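Local coordinates for putative NADH-flavin reductase (Lactobacillus casei ATCC 334, PDB 3H2S), which binds NADPH in a Rossmann-type fold and probably acts as an NAD(P)H-dependent oxidoreductase, at residues Y140-Q143 against F144-N148. Numbering follows the deposited sequence.
Sequences YEYQ and FLQMN
Two i to i+4 backbone bonds link Y140-Q143 to F144-N148 near the C-terminal end of the helix: F144 N donates to Y140 O at 2.7 Å and L145 N to E141 O at 3.0 Å, both with N-H...O angles of 158°. The pattern then tightens. Q146 N reaches back to Q143 O in a weak, bent bond of 3.3 Å, M147 N turns to F144 O, and a type I turn from L145 to N148 is closed by N148 N on L145 O.

Among the side chains, Y142 and Q146 meet one turn apart. The CG of Y142 stands anti to its backbone N (chi1 164°), which sets the ring beside its own carbonyl carbon, leaning toward the C-terminal end, where the end of the Q146 side chain comes over one face. The two planes are 36° apart, and Q146 CD is 4.0 Å from Y142 CZ. R209 makes a cation-pi contact with the same ring, and W153 also packs on Q146. Replacing Y142 by an alanine would probably leave R209 without its aromatic partner and remove the ring face that helps fix the Q146 amide.

L145 CG rests 3.3 Å from E141 O, and both side chains pack on F102. Q143 and M147, a selenomethionine, touch M147 of the second subunit. Backbone bonding thus passes from i to i+4 bonds into a weak i to i+3 bond and a type I turn, F144 meets both helix 80-91 and L83 of the second subunit, and the E141 carboxylate, bonded to Q138, lies near the NADPH site, about 6 Å (side chain to cofactor) from it.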
loop_
_atom_site.group_PDB
_atom_site.type_symbol
_atom_site.label_atom_id
_atom_site.label_comp_id
_atom_site.label_asym_id
_atom_site.label_seq_id
_atom_site.Cartn_x
_atom_site.Cartn_y
_atom_site.Cartn_z
ATOM N N TYR A 140 -10.505 -0.638 0.453
ATOM C CA TYR A 140 -9.213 -0.276 -0.151
ATOM C C TYR A 140 -8.167 -1.393 -0.027
ATOM O O TYR A 140 -7.388 -1.628 -0.956
ATOM C CB TYR A 140 -8.679 1.015 0.454
ATOM C CG TYR A 140 -9.499 2.272 0.124
ATOM C CD1 TYR A 140 -10.209 2.382 -1.065
ATOM C CD2 TYR A 140 -9.469 3.366 0.972
ATOM C CE1 TYR A 140 -10.894 3.558 -1.389
ATOM C CE2 TYR A 140 -10.159 4.535 0.677
ATOM C CZ TYR A 140 -10.860 4.628 -0.513
ATOM O OH TYR A 140 -11.535 5.789 -0.813
ATOM N N GLU A 141 -8.114 -2.049 1.133
ATOM C CA GLU A 141 -7.199 -3.185 1.336
ATOM C C GLU A 141 -7.454 -4.280 0.298
ATOM O O GLU A 141 -6.526 -4.777 -0.340
ATOM C CB GLU A 141 -7.365 -3.751 2.756
ATOM C CG GLU A 141 -6.579 -5.028 3.018
ATOM C CD GLU A 141 -6.882 -5.643 4.375
ATOM O OE1 GLU A 141 -7.867 -5.228 5.047
ATOM O OE2 GLU A 141 -6.173 -6.605 4.733
ATOM N N TYR A 142 -8.729 -4.559 0.055
ATOM C CA TYR A 142 -9.133 -5.511 -0.975
ATOM C C TYR A 142 -8.698 -5.056 -2.381
ATOM O O TYR A 142 -8.216 -5.847 -3.180
ATOM C CB TYR A 142 -10.649 -5.672 -0.926
ATOM C CG TYR A 142 -11.242 -6.307 -2.151
ATOM C CD1 TYR A 142 -12.204 -5.640 -2.897
ATOM C CD2 TYR A 142 -10.910 -7.600 -2.511
ATOM C CE1 TYR A 142 -12.799 -6.231 -3.990
ATOM C CE2 TYR A 142 -11.530 -8.223 -3.592
ATOM C CZ TYR A 142 -12.485 -7.535 -4.316
ATOM O OH TYR A 142 -13.089 -8.120 -5.407
ATOM N N GLN A 143 -8.851 -3.771 -2.668
ATOM C CA GLN A 143 -8.446 -3.257 -3.969
ATOM C C GLN A 143 -6.925 -3.258 -4.099
ATOM O O GLN A 143 -6.391 -3.508 -5.186
ATOM C CB GLN A 143 -8.978 -1.846 -4.175
ATOM C CG GLN A 143 -10.498 -1.759 -4.310
ATOM C CD GLN A 143 -10.936 -0.377 -4.713
ATOM O OE1 GLN A 143 -11.634 -0.209 -5.716
ATOM N NE2 GLN A 143 -10.396 0.633 -4.039
ATOM N N PHE A 144 -6.235 -2.928 -3.008
ATOM C CA PHE A 144 -4.767 -2.944 -3.003
ATOM C C PHE A 144 -4.224 -4.338 -3.309
ATOM O O PHE A 144 -3.267 -4.493 -4.062
ATOM C CB PHE A 144 -4.214 -2.486 -1.656
ATOM C CG PHE A 144 -2.767 -2.825 -1.465
ATOM C CD1 PHE A 144 -1.783 -2.071 -2.076
ATOM C CD2 PHE A 144 -2.386 -3.923 -0.691
ATOM C CE1 PHE A 144 -0.435 -2.420 -1.966
ATOM C CE2 PHE A 144 -1.046 -4.236 -0.514
ATOM C CZ PHE A 144 -0.071 -3.506 -1.176
ATOM N N LEU A 145 -4.808 -5.353 -2.690
ATOM C CA LEU A 145 -4.333 -6.720 -2.908
ATOM C C LEU A 145 -4.320 -7.089 -4.399
ATOM O O LEU A 145 -3.356 -7.673 -4.896
ATOM C CB LEU A 145 -5.171 -7.719 -2.105
ATOM C CG LEU A 145 -5.020 -7.706 -0.581
ATOM C CD1 LEU A 145 -5.993 -8.694 0.050
ATOM C CD2 LEU A 145 -3.600 -7.989 -0.107
ATOM N N GLN A 146 -5.336 -6.642 -5.126
ATOM C CA GLN A 146 -5.479 -6.973 -6.548
ATOM C C GLN A 146 -4.423 -6.310 -7.426
ATOM O O GLN A 146 -4.289 -6.655 -8.592
ATOM C CB GLN A 146 -6.873 -6.601 -7.043
ATOM C CG GLN A 146 -7.969 -7.428 -6.385
ATOM C CD GLN A 146 -9.339 -6.921 -6.734
ATOM O OE1 GLN A 146 -9.967 -6.200 -5.955
ATOM N NE2 GLN A 146 -9.760 -7.187 -7.961
HETATM N N MSE A 147 -3.706 -5.339 -6.876
HETATM C CA MSE A 147 -2.601 -4.687 -7.586
HETATM C C MSE A 147 -1.359 -5.579 -7.634
HETATM O O MSE A 147 -0.331 -5.212 -8.227
HETATM C CB MSE A 147 -2.233 -3.372 -6.902
HETATM C CG MSE A 147 -3.350 -2.357 -6.856
HETATM SE SE MSE A 147 -2.816 -0.816 -5.782
HETATM C CE MSE A 147 -4.276 0.355 -6.259
ATOM N N ASN A 148 -1.438 -6.728 -6.966
ATOM C CA ASN A 148 -0.262 -7.553 -6.742
ATOM C C ASN A 148 -0.390 -8.945 -7.348
ATOM O O ASN A 148 -0.745 -9.893 -6.664
ATOM C CB ASN A 148 0.056 -7.607 -5.238
ATOM C CG ASN A 148 0.238 -6.228 -4.646
ATOM O OD1 ASN A 148 -0.694 -5.666 -4.049
ATOM N ND2 ASN A 148 1.362 -5.592 -4.981
#